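Local coordinates for protein SusD homolog (Bacteroides ovatus, PDB 4F53) that probably binds glycans, perhaps mucin O-glycans, as a SusD-like outer-membrane lipoprotein built largely of helices with a TPR-like fold, at residues Asp276-Ala281 against Asn373-Gly378; Tyr282-Thr287 against Cys323-Thr328; Ala337-Phe342 against Ile436-Asn441; Glu380-Ser385 against Val414-Ser419. All blocks are in the same frame, centred on the assembly; numbering follows the deposited sequence.

Overall arrangement
The four contacts illustrate how chemistry follows depth in a mostly helical chain. Contact 3 is the core one, its centre about 10 Å from the chain's centre, where helices 337-349 and 423-438 meet through buried polar groups, E339 and N438, beside the apolar A437 and F342. Contact 1 lies at the surface, centre to centre about 22 Å, and joins its segments by van der Waals packing, mostly of apolar groups, beside an internal salt bridge. Contacts 2 and 4 are partly buried: contact 2 joins two irregular segments by a beta bridge and the D284-K325 salt bridge, contact 4 a helix end to a loop, with V416 on the Y382 ring. Contacts 1 and 2 share helix 279-282, while Y382 and I436 both pack near the D276 carboxylate.

Contact 1 of 4, residues Asp276-Ala281 against Asn373-Gly378; sequences DPRREA and NGITSG
I375 leans on P277 and R278 in a surface contact of apolar character, where the loop after helix 358-372 meets the turn leading into helix 279-282. Its CD1 does most of the touching, 3.5 Å from R278 CG and equally close to the carbonyl O of P277, with the P277 ring alongside. At the other end A281 CB meets N373 CB at 3.8 Å, while the N373 amide turns back to give its ND2 to S369 O. The loop reaches this place through a Schellman motif: G374, with positive phi, is the C-prime residue, and I375 N bonds to F370 O.

D276 grips R278, while S369 and Q433 take its outer nitrogens. The chain bends at chi3 (-73°) and brings the guanidinium side-on to the carboxylate, NE meeting the syn lone pair of D276 OD1 at 2.8 Å in a straight bond (179°) and NH2 reaching D276 OD2 at 2.7 Å. OD1 also takes R278 N on its anti side, a capping bond. A leucine in place of R278 would probably leave the buried D276 carboxylate without its charged mate, and S369 and Q433 without the donors they now meet.

F370 of helix 358-372 touches P277, R278 and I375, M271 of helix 265-273 packs on D276 and R278, and I436 of helix 423-438 lies against the same salt-bridged pair.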
# COMPACT_ATOMS: atom_id res chain seq x y z
N ASP A 276 20.68 -7.57 -1.46
CA ASP A 276 19.58 -8.04 -0.63
C ASP A 276 19.22 -9.51 -0.91
O ASP A 276 18.85 -9.86 -2.04
CB ASP A 276 18.38 -7.12 -0.84
CG ASP A 276 17.42 -7.08 0.33
OD1 ASP A 276 17.04 -8.15 0.82
OD2 ASP A 276 17.02 -5.97 0.72
N PRO A 277 19.29 -10.37 0.14
CA PRO A 277 18.87 -11.78 -0.04
C PRO A 277 17.35 -11.95 -0.19
O PRO A 277 16.91 -13.05 -0.51
CB PRO A 277 19.39 -12.49 1.22
CG PRO A 277 19.53 -11.45 2.22
CD PRO A 277 19.76 -10.12 1.52
N ARG A 278 16.56 -10.89 -0.03
CA ARG A 278 15.11 -10.97 -0.26
C ARG A 278 14.82 -10.92 -1.74
O ARG A 278 13.69 -11.12 -2.12
CB ARG A 278 14.33 -9.87 0.48
CG ARG A 278 14.34 -10.05 1.99
CD ARG A 278 13.88 -8.80 2.66
NE ARG A 278 14.89 -7.75 2.57
CZ ARG A 278 14.84 -6.63 3.28
NH1 ARG A 278 13.85 -6.42 4.13
NH2 ARG A 278 15.80 -5.73 3.16
N ARG A 279 15.84 -10.68 -2.59
CA ARG A 279 15.65 -10.68 -4.06
C ARG A 279 15.10 -12.02 -4.51
O ARG A 279 14.06 -12.04 -5.19
CB ARG A 279 16.93 -10.35 -4.83
CG ARG A 279 17.19 -8.84 -4.85
CD ARG A 279 18.57 -8.53 -5.43
NE ARG A 279 19.62 -9.24 -4.69
CZ ARG A 279 20.90 -9.26 -5.05
NH1 ARG A 279 21.30 -8.63 -6.15
NH2 ARG A 279 21.78 -9.93 -4.33
N GLU A 280 15.74 -13.13 -4.05
CA GLU A 280 15.33 -14.49 -4.36
C GLU A 280 13.97 -14.81 -3.72
O GLU A 280 13.26 -15.64 -4.25
CB GLU A 280 16.41 -15.53 -3.98
CG GLU A 280 16.70 -15.66 -2.48
CD GLU A 280 18.12 -15.95 -2.00
OE1 GLU A 280 18.86 -16.68 -2.70
OE2 GLU A 280 18.47 -15.50 -0.87
N ALA A 281 13.58 -14.11 -2.64
CA ALA A 281 12.26 -14.41 -2.08
C ALA A 281 11.14 -13.70 -2.86
O ALA A 281 10.03 -14.22 -2.92
CB ALA A 281 12.21 -14.05 -0.61
N ASN A 373 10.31 -13.76 5.03
CA ASN A 373 10.67 -14.21 3.70
C ASN A 373 11.51 -15.47 3.72
O ASN A 373 12.07 -15.85 2.69
CB ASN A 373 11.37 -13.07 2.95
CG ASN A 373 10.38 -11.98 2.57
OD1 ASN A 373 9.50 -12.18 1.74
ND2 ASN A 373 10.43 -10.85 3.23
N GLY A 374 11.53 -16.15 4.88
CA GLY A 374 12.21 -17.41 5.09
C GLY A 374 13.72 -17.36 5.01
O GLY A 374 14.34 -18.39 4.77
N ILE A 375 14.33 -16.17 5.22
CA ILE A 375 15.79 -16.06 5.16
C ILE A 375 16.35 -16.34 6.55
O ILE A 375 16.09 -15.61 7.50
CB ILE A 375 16.23 -14.70 4.57
CG1 ILE A 375 15.61 -14.53 3.18
CG2 ILE A 375 17.77 -14.60 4.52
CD1 ILE A 375 15.57 -13.24 2.76
N THR A 376 17.12 -17.41 6.66
CA THR A 376 17.64 -17.92 7.93
C THR A 376 19.09 -17.47 8.22
O THR A 376 19.53 -17.59 9.37
CB THR A 376 17.52 -19.44 7.96
OG1 THR A 376 18.08 -19.97 6.74
CG2 THR A 376 16.05 -19.90 8.10
N SER A 377 19.81 -16.93 7.22
CA SER A 377 21.19 -16.46 7.44
C SER A 377 21.49 -15.14 6.69
O SER A 377 20.81 -14.79 5.72
CB SER A 377 22.20 -17.55 7.06
OG SER A 377 22.43 -17.59 5.66
N GLY A 378 22.53 -14.45 7.17
CA GLY A 378 23.06 -13.23 6.57
C GLY A 378 22.45 -11.89 6.96
O GLY A 378 22.72 -10.90 6.29

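Contact 2 of 4, residues Tyr282-Thr287 against Cys323-Thr328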
# COMPACT_ATOMS: atom_id res chain seq x y z
N TYR A 282 11.43 -12.54 -3.45
CA TYR A 282 10.44 -11.67 -4.12
C TYR A 282 10.28 -11.93 -5.60
O TYR A 282 9.17 -11.86 -6.13
CB TYR A 282 10.84 -10.19 -3.98
CG TYR A 282 10.73 -9.58 -2.60
CD1 TYR A 282 10.30 -10.34 -1.51
CD2 TYR A 282 10.99 -8.23 -2.40
CE1 TYR A 282 10.11 -9.76 -0.26
CE2 TYR A 282 10.81 -7.65 -1.14
CZ TYR A 282 10.38 -8.42 -0.08
OH TYR A 282 10.22 -7.87 1.16
N TYR A 283 11.40 -12.12 -6.31
CA TYR A 283 11.29 -12.22 -7.75
C TYR A 283 12.40 -13.04 -8.35
O TYR A 283 13.29 -13.50 -7.65
CB TYR A 283 11.25 -10.79 -8.37
CG TYR A 283 12.22 -9.78 -7.79
CD1 TYR A 283 13.59 -9.84 -8.08
CD2 TYR A 283 11.78 -8.75 -6.96
CE1 TYR A 283 14.48 -8.92 -7.55
CE2 TYR A 283 12.67 -7.83 -6.41
CZ TYR A 283 14.01 -7.91 -6.72
OH TYR A 283 14.88 -6.96 -6.26
N ASP A 284 12.35 -13.22 -9.68
CA ASP A 284 13.32 -14.00 -10.43
C ASP A 284 14.24 -13.13 -11.25
O ASP A 284 13.95 -11.96 -11.48
CB ASP A 284 12.58 -14.96 -11.37
CG ASP A 284 11.96 -16.18 -10.70
OD1 ASP A 284 12.66 -16.83 -9.92
OD2 ASP A 284 10.83 -16.54 -11.06
N LYS A 285 15.33 -13.72 -11.74
CA LYS A 285 16.23 -13.04 -12.66
C LYS A 285 15.50 -12.90 -14.01
O LYS A 285 14.48 -13.56 -14.27
CB LYS A 285 17.56 -13.80 -12.79
CG LYS A 285 18.35 -13.83 -11.49
CD LYS A 285 19.80 -14.12 -11.72
CE LYS A 285 20.52 -14.32 -10.41
NZ LYS A 285 21.93 -14.73 -10.62
N SER A 286 15.98 -11.97 -14.81
CA SER A 286 15.45 -11.66 -16.13
C SER A 286 15.49 -12.89 -17.07
O SER A 286 16.26 -13.81 -16.84
CB SER A 286 16.24 -10.50 -16.74
OG SER A 286 17.61 -10.86 -16.85
N THR A 287 14.61 -12.92 -18.09
CA THR A 287 14.51 -14.03 -19.04
C THR A 287 14.54 -13.45 -20.48
O THR A 287 13.72 -13.83 -21.33
CB THR A 287 13.20 -14.83 -18.76
OG1 THR A 287 12.10 -13.96 -18.98
CG2 THR A 287 13.12 -15.39 -17.33
N CYS A 323 10.42 -10.85 -12.92
CA CYS A 323 9.03 -11.17 -12.63
C CYS A 323 8.90 -11.66 -11.20
O CYS A 323 9.77 -12.39 -10.71
CB CYS A 323 8.53 -12.22 -13.62
SG CYS A 323 6.76 -12.57 -13.51
N MSE A 324 7.79 -11.28 -10.53
CA MSE A 324 7.50 -11.70 -9.15
C MSE A 324 7.50 -13.21 -9.06
O MSE A 324 7.05 -13.89 -10.00
CB MSE A 324 6.13 -11.14 -8.72
CG MSE A 324 5.76 -11.34 -7.26
SE MSE A 324 4.08 -10.37 -6.92
CE MSE A 324 3.71 -11.01 -5.11
N LYS A 325 8.02 -13.74 -7.95
CA LYS A 325 7.99 -15.17 -7.62
C LYS A 325 6.66 -15.37 -6.93
O LYS A 325 6.45 -14.81 -5.86
CB LYS A 325 9.20 -15.55 -6.72
CG LYS A 325 9.67 -16.98 -6.90
CD LYS A 325 10.99 -17.25 -6.16
CE LYS A 325 12.17 -16.65 -6.89
NZ LYS A 325 13.43 -17.42 -6.63
N VAL A 326 5.70 -16.03 -7.59
CA VAL A 326 4.35 -16.13 -7.01
C VAL A 326 3.60 -17.30 -7.60
O VAL A 326 3.71 -17.55 -8.80
CB VAL A 326 3.55 -14.78 -7.18
CG1 VAL A 326 3.41 -14.36 -8.65
CG2 VAL A 326 2.20 -14.78 -6.45
N THR A 327 2.83 -18.02 -6.76
CA THR A 327 1.94 -19.10 -7.19
C THR A 327 0.48 -18.73 -6.84
O THR A 327 0.24 -17.82 -6.04
CB THR A 327 2.32 -20.48 -6.64
OG1 THR A 327 1.93 -20.59 -5.29
CG2 THR A 327 3.77 -20.82 -6.83
N THR A 328 -0.48 -19.46 -7.42
CA THR A 328 -1.90 -19.23 -7.19
C THR A 328 -2.28 -19.46 -5.71
O THR A 328 -3.24 -18.86 -5.23
CB THR A 328 -2.74 -20.13 -8.09
OG1 THR A 328 -2.44 -21.48 -7.82
CG2 THR A 328 -2.58 -19.82 -9.57
O HOH W 1 6.88 -12.53 -4.05
O HOH W 2 8.46 -15.75 -11.44
O HOH W 3 11.85 -13.24 -14.29
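Y283 and M324 face each other across a single antiparallel beta bridge, as a non-hydrogen-bonded pair with CA atoms 4.1 Å apart, and the two loops diverge beyond it. The flanking residues carry the bonds: K325 N gives to Y282 O at 2.9 Å, and D284 N gives to C323 O at the same length. The inner side is closely packed. Y283 CB presses on C323 O at 3.2 Å, and the extended chain of selenomethionine M324 runs past Y282 O toward W251 and M255 of helix 250-257. Here the ring of Y282 turns away from the bridge, stacking on F439, its OH donating to I436 O.

The outer side is looser and wet. K325, an exposed residue, bends at chi3 (-76°) and crosses D284 at about a right angle. Its CE comes to 3.1 Å from D284 OD1, and NZ lies 3.4 Å from the same OD1 in a long salt bridge. NZ has a second, weak partner in E280 O. Water links the carboxylate back to the opposing backbone, giving one hydrogen to D284 OD2 and the other to M324 O, 2.7 Å away. Farther along, a second water accepts from C323 N at 3.1 Å and donates to K285 O.

Contact 3 of 4, residues Ala337-Phe342 against Ile436-Asn441; sequences ASEVAF and IANFPN
E339 OE1 is gripped by two donors: N438 ND2 gives it a hydrogen bond across the contact, and a water adds another at 2.6 Å. The bond from ND2 is long, 3.3 Å, though nearly straight (167°). It leaves in the plane of the amide but arrives from above the carboxylate plane, the two flat groups being turned 77° apart. The same water gives its other hydrogen to N438 OD1 at 2.7 Å, so that it closes a small ring with the amide and OE1. A first torsion that points CG directly away from the backbone N (chi1 -179°), and an extended chain beyond it, let E339 reach along toward helix 423-438, while its OE2 forms a salt bridge with R203. A leucine in place of N438 would probably leave OE1 one donor short and the water without one of its acceptors.

Beside this polar patch, A437 CB fills the apolar part of the contact, 3.6 Å from S338 OG and 3.8 Å from F342 CE2. The hydroxyl of S338 has its main partner in E372 OE1.

Helices 337-349 and 423-438 meet here against helix 358-372, whose L368 and I366 touch A341 and F342 and whose S369 touches A437. N441 stands at the N-cap of the next helix, 442-452, which in turn packs E444 on both E339 and N438.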
# COMPACT_ATOMS: atom_id res chain seq x y z
N ALA A 337 4.20 -7.64 10.21
CA ALA A 337 4.76 -7.29 11.54
C ALA A 337 6.00 -6.41 11.37
O ALA A 337 6.21 -5.54 12.18
CB ALA A 337 5.11 -8.55 12.34
N SER A 338 6.79 -6.61 10.29
CA SER A 338 7.97 -5.78 10.03
C SER A 338 7.59 -4.28 9.88
O SER A 338 8.34 -3.42 10.34
CB SER A 338 8.75 -6.28 8.82
OG SER A 338 7.98 -6.12 7.64
N GLU A 339 6.40 -3.97 9.32
CA GLU A 339 5.88 -2.59 9.17
C GLU A 339 5.73 -1.90 10.56
O GLU A 339 6.13 -0.76 10.72
CB GLU A 339 4.53 -2.59 8.42
CG GLU A 339 3.93 -1.20 8.20
CD GLU A 339 2.49 -1.11 7.74
OE1 GLU A 339 2.04 -1.95 6.92
OE2 GLU A 339 1.81 -0.15 8.16
N VAL A 340 5.24 -2.65 11.55
CA VAL A 340 5.03 -2.20 12.92
C VAL A 340 6.37 -1.85 13.58
O VAL A 340 6.47 -0.83 14.25
CB VAL A 340 4.23 -3.26 13.73
CG1 VAL A 340 4.15 -2.88 15.20
CG2 VAL A 340 2.83 -3.44 13.13
N ALA A 341 7.40 -2.68 13.36
CA ALA A 341 8.72 -2.40 13.91
C ALA A 341 9.29 -1.08 13.29
O ALA A 341 9.85 -0.25 14.01
CB ALA A 341 9.65 -3.57 13.69
N PHE A 342 9.06 -0.86 11.99
CA PHE A 342 9.51 0.36 11.30
C PHE A 342 8.69 1.57 11.73
O PHE A 342 9.24 2.67 11.84
CB PHE A 342 9.50 0.19 9.78
CG PHE A 342 10.59 -0.75 9.30
CD1 PHE A 342 11.94 -0.44 9.49
CD2 PHE A 342 10.27 -1.91 8.58
CE1 PHE A 342 12.94 -1.29 9.02
CE2 PHE A 342 11.28 -2.74 8.09
CZ PHE A 342 12.60 -2.42 8.30
N ILE A 436 11.11 -1.74 1.21
CA ILE A 436 11.59 -3.05 0.76
C ILE A 436 10.78 -4.15 1.46
O ILE A 436 10.22 -5.03 0.79
CB ILE A 436 13.12 -3.27 1.00
CG1 ILE A 436 13.98 -2.28 0.16
CG2 ILE A 436 13.52 -4.73 0.68
CD1 ILE A 436 15.43 -2.14 0.61
N ALA A 437 10.65 -4.07 2.79
CA ALA A 437 9.93 -5.08 3.57
C ALA A 437 8.42 -5.17 3.25
O ALA A 437 7.86 -6.24 3.39
CB ALA A 437 10.12 -4.81 5.06
N ASN A 438 7.78 -4.06 2.85
CA ASN A 438 6.33 -4.03 2.64
C ASN A 438 5.90 -4.47 1.27
O ASN A 438 4.70 -4.57 1.02
CB ASN A 438 5.72 -2.67 2.97
CG ASN A 438 4.77 -2.74 4.13
OD1 ASN A 438 4.44 -3.81 4.62
ND2 ASN A 438 4.32 -1.59 4.62
N PHE A 439 6.84 -4.81 0.39
CA PHE A 439 6.46 -5.38 -0.90
C PHE A 439 5.56 -6.63 -0.64
O PHE A 439 5.89 -7.39 0.26
CB PHE A 439 7.72 -5.76 -1.69
CG PHE A 439 7.43 -6.48 -2.99
CD1 PHE A 439 7.20 -5.77 -4.16
CD2 PHE A 439 7.38 -7.87 -3.03
CE1 PHE A 439 6.93 -6.44 -5.36
CE2 PHE A 439 7.10 -8.54 -4.23
CZ PHE A 439 6.88 -7.83 -5.38
N PRO A 440 4.44 -6.88 -1.37
CA PRO A 440 3.87 -6.14 -2.52
C PRO A 440 2.72 -5.16 -2.14
O PRO A 440 1.87 -4.87 -2.98
CB PRO A 440 3.36 -7.29 -3.41
CG PRO A 440 2.84 -8.31 -2.42
CD PRO A 440 3.65 -8.11 -1.13
N ASN A 441 2.70 -4.67 -0.89
CA ASN A 441 1.66 -3.76 -0.38
C ASN A 441 1.87 -2.33 -0.87
O ASN A 441 2.27 -1.46 -0.09
CB ASN A 441 1.58 -3.79 1.16
CG ASN A 441 0.33 -3.11 1.71
OD1 ASN A 441 -0.50 -2.54 0.97
ND2 ASN A 441 0.17 -3.16 3.02
O HOH W 4 2.06 -4.28 5.70

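Contact 4 of 4, residues Glu380-Ser385 against Val414-Ser419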
# COMPACT_ATOMS: atom_id res chain seq x y z
N GLU A 380 23.01 -10.15 9.81
CA GLU A 380 24.08 -9.37 10.45
C GLU A 380 24.98 -8.71 9.39
O GLU A 380 25.38 -7.57 9.58
CB GLU A 380 24.90 -10.23 11.42
CG GLU A 380 24.07 -10.96 12.48
CD GLU A 380 23.51 -12.33 12.10
OE1 GLU A 380 23.75 -12.81 10.97
OE2 GLU A 380 22.81 -12.91 12.96
N ASN A 381 25.27 -9.40 8.28
CA ASN A 381 26.08 -8.81 7.21
C ASN A 381 25.26 -7.78 6.46
O ASN A 381 25.79 -6.76 6.07
CB ASN A 381 26.64 -9.86 6.22
CG ASN A 381 27.59 -10.85 6.84
OD1 ASN A 381 28.55 -10.50 7.53
ND2 ASN A 381 27.35 -12.12 6.57
N TYR A 382 23.97 -8.04 6.29
CA TYR A 382 23.07 -7.10 5.61
C TYR A 382 22.97 -5.80 6.42
O TYR A 382 23.12 -4.72 5.84
CB TYR A 382 21.70 -7.72 5.37
CG TYR A 382 20.78 -6.79 4.59
CD1 TYR A 382 20.86 -6.70 3.20
CD2 TYR A 382 19.84 -5.99 5.25
CE1 TYR A 382 20.03 -5.84 2.49
CE2 TYR A 382 18.99 -5.15 4.54
CZ TYR A 382 19.09 -5.07 3.16
OH TYR A 382 18.26 -4.20 2.46
N LEU A 383 22.79 -5.90 7.76
CA LEU A 383 22.67 -4.77 8.69
C LEU A 383 23.91 -3.86 8.67
O LEU A 383 23.78 -2.67 8.93
CB LEU A 383 22.42 -5.28 10.12
CG LEU A 383 21.02 -5.88 10.40
CD1 LEU A 383 20.96 -6.50 11.80
CD2 LEU A 383 19.92 -4.85 10.24
N ALA A 384 25.08 -4.39 8.31
CA ALA A 384 26.35 -3.66 8.23
C ALA A 384 26.65 -3.13 6.81
O ALA A 384 27.64 -2.44 6.62
CB ALA A 384 27.48 -4.57 8.69
N SER A 385 25.81 -3.46 5.84
CA SER A 385 25.96 -3.10 4.42
C SER A 385 25.99 -1.58 4.23
O SER A 385 25.16 -0.86 4.81
CB SER A 385 24.84 -3.75 3.59
OG SER A 385 24.72 -3.21 2.28
N VAL A 414 21.17 6.87 0.54
CA VAL A 414 20.65 5.99 1.59
C VAL A 414 21.25 4.58 1.44
O VAL A 414 21.32 4.02 0.34
CB VAL A 414 19.08 5.97 1.68
CG1 VAL A 414 18.44 5.22 0.50
CG2 VAL A 414 18.59 5.40 3.01
N THR A 415 21.70 4.03 2.56
CA THR A 415 22.22 2.68 2.62
C THR A 415 21.61 2.01 3.86
O THR A 415 20.73 2.59 4.50
CB THR A 415 23.75 2.61 2.48
OG1 THR A 415 24.07 1.22 2.33
CG2 THR A 415 24.50 3.27 3.66
N VAL A 416 22.02 0.75 4.13
CA VAL A 416 21.45 -0.06 5.20
C VAL A 416 22.00 0.30 6.59
O VAL A 416 21.20 0.59 7.48
CB VAL A 416 21.60 -1.58 4.92
CG1 VAL A 416 20.86 -2.41 5.96
CG2 VAL A 416 21.13 -1.92 3.51
N ALA A 417 23.35 0.21 6.78
CA ALA A 417 24.01 0.43 8.08
C ALA A 417 23.47 1.70 8.75
O ALA A 417 23.56 2.79 8.18
CB ALA A 417 25.52 0.47 7.92
N TRP A 418 22.79 1.52 9.91
CA TRP A 418 22.20 2.60 10.70
C TRP A 418 23.26 3.65 11.05
O TRP A 418 24.24 3.34 11.71
CB TRP A 418 21.58 2.02 11.98
CG TRP A 418 20.98 3.08 12.84
CD1 TRP A 418 21.57 3.72 13.90
CD2 TRP A 418 19.70 3.70 12.67
NE1 TRP A 418 20.71 4.65 14.43
CE2 TRP A 418 19.56 4.68 13.68
CE3 TRP A 418 18.65 3.53 11.74
CZ2 TRP A 418 18.40 5.44 13.83
CZ3 TRP A 418 17.51 4.31 11.87
CH2 TRP A 418 17.39 5.24 12.92
N SER A 419 23.06 4.90 10.63
CA SER A 419 24.06 5.92 10.92
C SER A 419 23.68 6.80 12.12
O SER A 419 24.56 7.39 12.76
CB SER A 419 24.33 6.78 9.69
OG SER A 419 23.11 7.32 9.22
O HOH W 5 22.04 -1.20 10.75
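A417 N donates to S385 O at 2.9 Å, and the same backbones also approach at A417 CA, which lies 3.2 Å from L383 O in a CA-H...O contact. Around this crossing V416 is the side chain that does most of the work. With CG1 anti to the backbone N (chi1 -173°), it sends that methyl to Y382, 3.2 Å from Y382 O and 3.6 Å from CE2 of the ring. CG2 sits over one face of the ring in a CH-pi contact, 4.2 Å from the centroid and 28° off its normal. It also touches the S385 side chain.

The segments are the end of helix 379-383 and a loop before helix 423-438, in the TPR-like helical fold of the SusD family. Helix 423-438 also holds the loop: Q429 NE2 bonds to T415 O and A417 O, and its OE1 takes S419 N. Y382 swings its ring toward V416 and gives its OH a main partner in Q433 NE2. T415 OG1 likewise bonds chiefly to G387 O. A water near the loop donates to L383 O and accepts from W418 N, each at 2.9 Å.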